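Local coordinates for extracellular solute-binding protein family 1 (Arthrobacter chlorophenolicus, PDB 4R2F) that binds the disaccharide laminaribiose and probably serves as the extracellular solute-binding component of a sugar uptake system, at residues W159-K162 with S163-E166; A264-D268 with S269-Y273. All coordinates share one frame; numbering follows the deposited sequence.

In the fold
Contacts 1 and 2 are chain turns on the same side of the protein, and both are partly buried. Contact 1 starts helix 162-168 at the end of strand 145-161. Contact 2 ends helix 259-267 and leads to strand 273-275, which pairs antiparallel with strand 145-161. The two therefore meet: Arg161 N probably bonds Ala272 O, and Arg161 NH1 probably bonds Trp266 O. In contact 1 the buried part is an aromatic pair and an arginine stem, with Lys162 and Glu166 on the surface. In contact 2 an alanine packs on a buried indole, while Lys267, Asp268 and Lys270 are exposed. The side chain of Trp266 lies about 11 Å from a bound glucose unit.

Contact 1: residues W159-K162 with S163-E166; sequences WYRK and SLFE
Ser163 sets its OG 3.5 Å from Arg161 CG where strand 145-161 runs straight into helix 162-168. The motif is a strand-to-helix junction with Arg161 at the N-cap position. The serine OG lies between its own backbone N and carbonyl carbon (chi1 55°), which turns it back along the arginine chain. It sits at the edge of the guanidinium, near its plane. Both groups bind Asp290, and Asp286 gives the arginine a second salt bridge. Leu164 follows. Its N donates to Arg161 O at 3.1 Å, from above the carbonyl plane, and the bond is bent, 137° at the hydrogen. The CD1 branch of Leu164 rests on Arg161 CD at 3.6 Å. The apolar stem of the arginine is thus packed while its charged end meets the acids. Phe165 N makes a weak bond to the same Arg161 O at 3.3 Å. One carbonyl is therefore shared by two N-H groups of the first turn. Phe165 CD1 also brings the ring edge to Arg161 O at 3.5 Å. The ring face of Phe165 receives the edge of Tyr160 in a T-shaped stack, with planes at 82°. Tyr160 CB adds an apolar contact to Phe165 CE1 at 3.6 Å. Glu166 has a poorly ordered side chain, but its backbone N bonds Lys162 O at 2.9 Å, almost in line with the C=O bond.

Contact 2: residues A264-D268 with S269-Y273; sequences AQWKD and SKAAY
Ala271 CB lies over one face of the Trp266 indole, 3.8 Å from the centroid of its five-membered ring. This CH-pi contact is nearly perpendicular, 16° off the ring normal. The indole swings to this side because Trp266 CG is anti to the carbonyl carbon (chi1 -82°). Its far end reaches the backbone, with CH2 3.8 Å from Tyr273 N. Gln265 CB packs more loosely, 4.1 Å from Ala271 CB. An alanine in place of Trp266 would probably leave the Ala271 methyl without its ring face and open a gap beside the backbone of Tyr273. Gln265 O ties the same tight part together. It accepts from Lys270 N at 3.0 Å in the carbonyl plane, and from Ala271 N, also at 3.0 Å, above it. The other side is polar and looser. Lys267 and Asp268 are exposed there, and a water bridges Lys267 O and Ser269 OG, donating to the carbonyl at 2.8 Å. Ser269 has left-handed backbone angles, which turn the chain back. Together with the 6-to-1 bond from Lys270 N to Gln265 O, this left-handed residue marks a Schellman-like C-cap, here closing helix 259-267.

Contact 1: residues W159-K162 with S163-E166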
loop_
_atom_site.group_PDB
_atom_site.type_symbol
_atom_site.label_atom_id
_atom_site.label_comp_id
_atom_site.label_asym_id
_atom_site.label_seq_id
_atom_site.Cartn_x
_atom_site.Cartn_y
_atom_site.Cartn_z
ATOM N N TRP A 159 6.756 -11.236 6.860
ATOM C CA TRP A 159 8.058 -11.773 6.476
ATOM C C TRP A 159 8.795 -12.160 7.726
ATOM O O TRP A 159 8.515 -11.605 8.795
ATOM C CB TRP A 159 8.904 -10.714 5.733
ATOM C CG TRP A 159 8.365 -10.354 4.404
ATOM C CD1 TRP A 159 7.352 -9.497 4.156
ATOM C CD2 TRP A 159 8.786 -10.863 3.124
ATOM N NE1 TRP A 159 7.107 -9.432 2.810
ATOM C CE2 TRP A 159 7.974 -10.260 2.153
ATOM C CE3 TRP A 159 9.779 -11.755 2.713
ATOM C CZ2 TRP A 159 8.112 -10.520 0.785
ATOM C CZ3 TRP A 159 9.915 -12.021 1.359
ATOM C CH2 TRP A 159 9.093 -11.397 0.409
ATOM N N TYR A 160 9.767 -13.067 7.575
ATOM C CA TYR A 160 10.639 -13.443 8.668
ATOM C C TYR A 160 12.024 -13.757 8.175
ATOM O O TYR A 160 12.239 -14.039 6.993
ATOM C CB TYR A 160 10.080 -14.633 9.463
ATOM C CG TYR A 160 10.153 -16.002 8.803
ATOM C CD1 TYR A 160 9.301 -16.346 7.753
ATOM C CD2 TYR A 160 11.005 -16.985 9.288
ATOM C CE1 TYR A 160 9.343 -17.608 7.163
ATOM C CE2 TYR A 160 11.052 -18.255 8.713
ATOM C CZ TYR A 160 10.213 -18.575 7.654
ATOM O OH TYR A 160 10.267 -19.831 7.084
ATOM N N ARG A 161 12.972 -13.702 9.092
ATOM C CA ARG A 161 14.329 -14.083 8.785
ATOM C C ARG A 161 14.602 -15.404 9.507
ATOM O O ARG A 161 14.602 -15.479 10.737
ATOM C CB ARG A 161 15.290 -12.975 9.193
ATOM C CG ARG A 161 16.734 -13.237 8.833
ATOM C CD ARG A 161 17.621 -12.068 9.252
ATOM N NE ARG A 161 17.804 -11.013 8.234
ATOM C CZ ARG A 161 18.623 -11.085 7.173
ATOM N NH1 ARG A 161 18.751 -10.060 6.339
ATOM N NH2 ARG A 161 19.309 -12.181 6.918
ATOM N N LYS A 162 14.813 -16.450 8.731
ATOM C CA LYS A 162 14.998 -17.808 9.295
ATOM C C LYS A 162 16.109 -17.899 10.342
ATOM O O LYS A 162 15.927 -18.515 11.388
ATOM C CB LYS A 162 15.310 -18.806 8.201
ATOM C CG LYS A 162 14.277 -18.881 7.095
ATOM C CD LYS A 162 14.629 -19.959 6.074
ATOM C CE LYS A 162 16.009 -19.749 5.481
ATOM N NZ LYS A 162 16.048 -20.238 4.088
ATOM N N SER A 163 17.245 -17.257 10.078
ATOM C CA SER A 163 18.387 -17.340 11.000
ATOM C C SER A 163 18.033 -16.801 12.376
ATOM O O SER A 163 18.521 -17.286 13.383
ATOM C CB SER A 163 19.602 -16.595 10.431
ATOM O OG SER A 163 19.280 -15.243 10.104
ATOM N N LEU A 164 17.160 -15.807 12.432
ATOM C CA LEU A 164 16.858 -15.178 13.707
ATOM C C LEU A 164 15.843 -15.956 14.503
ATOM O O LEU A 164 15.835 -15.899 15.737
ATOM C CB LEU A 164 16.371 -13.730 13.495
ATOM C CG LEU A 164 17.484 -12.808 12.999
ATOM C CD1 LEU A 164 16.986 -11.393 12.768
ATOM C CD2 LEU A 164 18.637 -12.799 13.994
ATOM N N PHE A 165 14.973 -16.670 13.802
ATOM C CA PHE A 165 14.038 -17.563 14.468
ATOM C C PHE A 165 14.798 -18.775 14.998
ATOM O O PHE A 165 14.531 -19.238 16.092
ATOM C CB PHE A 165 12.897 -17.962 13.531
ATOM C CG PHE A 165 11.767 -16.982 13.555
ATOM C CD1 PHE A 165 11.900 -15.731 12.939
ATOM C CD2 PHE A 165 10.612 -17.260 14.272
ATOM C CE1 PHE A 165 10.874 -14.806 13.008
ATOM C CE2 PHE A 165 9.591 -16.331 14.348
ATOM C CZ PHE A 165 9.713 -15.113 13.708
ATOM N N GLU A 166 15.771 -19.246 14.228
ATOM C CA GLU A 166 16.648 -20.331 14.656
ATOM C C GLU A 166 17.464 -19.934 15.889
ATOM O O GLU A 166 17.529 -20.672 16.853
ATOM C CB GLU A 166 17.569 -20.693 13.500
ATOM C CG GLU A 166 18.713 -21.632 13.820
ATOM C CD GLU A 166 19.489 -21.977 12.566
ATOM O OE1 GLU A 166 19.796 -21.054 11.773
ATOM O OE2 GLU A 166 19.776 -23.172 12.365
#

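Contact 2: residues A264-D268 with S269-Y273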
loop_
_atom_site.group_PDB
_atom_site.type_symbol
_atom_site.label_atom_id
_atom_site.label_comp_id
_atom_site.label_asym_id
_atom_site.label_seq_id
_atom_site.Cartn_x
_atom_site.Cartn_y
_atom_site.Cartn_z
ATOM N N ALA A 264 16.863 -0.956 6.367
ATOM C CA ALA A 264 18.134 -1.305 6.980
ATOM C C ALA A 264 17.988 -2.336 8.089
ATOM O O ALA A 264 18.846 -3.205 8.219
ATOM C CB ALA A 264 18.863 -0.062 7.494
ATOM N N GLN A 265 16.917 -2.266 8.889
ATOM C CA GLN A 265 16.715 -3.281 9.933
ATOM C C GLN A 265 16.550 -4.688 9.322
ATOM O O GLN A 265 17.026 -5.664 9.874
ATOM C CB GLN A 265 15.497 -2.988 10.809
ATOM C CG GLN A 265 15.662 -1.853 11.802
ATOM C CD GLN A 265 14.635 -1.917 12.922
ATOM O OE1 GLN A 265 13.448 -2.229 12.713
ATOM N NE2 GLN A 265 15.094 -1.655 14.130
ATOM N N TRP A 266 15.833 -4.766 8.211
ATOM C CA TRP A 266 15.686 -6.001 7.483
ATOM C C TRP A 266 17.008 -6.458 6.859
ATOM O O TRP A 266 17.402 -7.595 7.029
ATOM C CB TRP A 266 14.600 -5.849 6.420
ATOM C CG TRP A 266 13.228 -6.028 7.003
ATOM C CD1 TRP A 266 12.281 -5.059 7.217
ATOM C CD2 TRP A 266 12.656 -7.261 7.483
ATOM N NE1 TRP A 266 11.162 -5.618 7.785
ATOM C CE2 TRP A 266 11.368 -6.968 7.959
ATOM C CE3 TRP A 266 13.111 -8.583 7.546
ATOM C CZ2 TRP A 266 10.527 -7.953 8.508
ATOM C CZ3 TRP A 266 12.267 -9.560 8.081
ATOM C CH2 TRP A 266 10.984 -9.241 8.527
ATOM N N LYS A 267 17.707 -5.560 6.177
ATOM C CA LYS A 267 18.959 -5.911 5.518
ATOM C C LYS A 267 20.024 -6.386 6.509
ATOM O O LYS A 267 20.705 -7.357 6.261
ATOM C CB LYS A 267 19.502 -4.722 4.729
ATOM C CG LYS A 267 20.679 -5.086 3.828
ATOM C CD LYS A 267 21.390 -3.861 3.292
ATOM C CE LYS A 267 22.647 -4.291 2.563
ATOM N NZ LYS A 267 23.373 -3.107 2.051
ATOM N N ASP A 268 20.124 -5.723 7.654
ATOM C CA ASP A 268 21.196 -5.971 8.617
ATOM C C ASP A 268 20.851 -6.940 9.753
ATOM O O ASP A 268 21.519 -6.949 10.774
ATOM C CB ASP A 268 21.681 -4.617 9.168
ATOM C CG ASP A 268 22.126 -3.662 8.051
ATOM O OD1 ASP A 268 22.596 -4.131 6.999
ATOM O OD2 ASP A 268 21.984 -2.439 8.193
ATOM N N SER A 269 19.827 -7.778 9.576
ATOM C CA SER A 269 19.504 -8.857 10.529
ATOM C C SER A 269 19.178 -8.345 11.912
ATOM O O SER A 269 19.512 -8.976 12.913
ATOM C CB SER A 269 20.602 -9.942 10.587
ATOM O OG SER A 269 20.753 -10.509 9.297
ATOM N N LYS A 270 18.501 -7.203 11.947
ATOM C CA LYS A 270 17.953 -6.671 13.186
ATOM C C LYS A 270 16.451 -7.082 13.282
ATOM O O LYS A 270 15.972 -7.444 14.355
ATOM C CB LYS A 270 18.160 -5.155 13.245
ATOM C CG LYS A 270 18.891 -4.682 14.486
ATOM C CD LYS A 270 18.057 -4.887 15.742
ATOM C CE LYS A 270 18.875 -4.569 16.980
ATOM N NZ LYS A 270 17.994 -4.441 18.169
ATOM N N ALA A 271 15.737 -7.054 12.158
ATOM C CA ALA A 271 14.307 -7.364 12.135
ATOM C C ALA A 271 14.122 -8.853 11.940
ATOM O O ALA A 271 14.606 -9.387 10.958
ATOM C CB ALA A 271 13.635 -6.609 10.990
ATOM N N ALA A 272 13.395 -9.517 12.832
ATOM C CA ALA A 272 13.116 -10.945 12.674
ATOM C C ALA A 272 11.775 -11.220 12.007
ATOM O O ALA A 272 11.610 -12.259 11.394
ATOM C CB ALA A 272 13.157 -11.659 14.015
ATOM N N TYR A 273 10.815 -10.319 12.157
ATOM C CA TYR A 273 9.447 -10.594 11.742
ATOM C C TYR A 273 8.725 -9.272 11.587
ATOM O O TYR A 273 9.057 -8.301 12.266
ATOM C CB TYR A 273 8.781 -11.503 12.773
ATOM C CG TYR A 273 7.395 -12.029 12.435
ATOM C CD1 TYR A 273 7.228 -13.170 11.663
ATOM C CD2 TYR A 273 6.259 -11.412 12.932
ATOM C CE1 TYR A 273 5.957 -13.662 11.363
ATOM C CE2 TYR A 273 4.984 -11.891 12.633
ATOM C CZ TYR A 273 4.839 -13.020 11.855
ATOM O OH TYR A 273 3.593 -13.510 11.585
HETATM O O HOH W 1 16.701 -8.954 9.169
HETATM O O HOH W 2 22.241 -9.201 7.742
#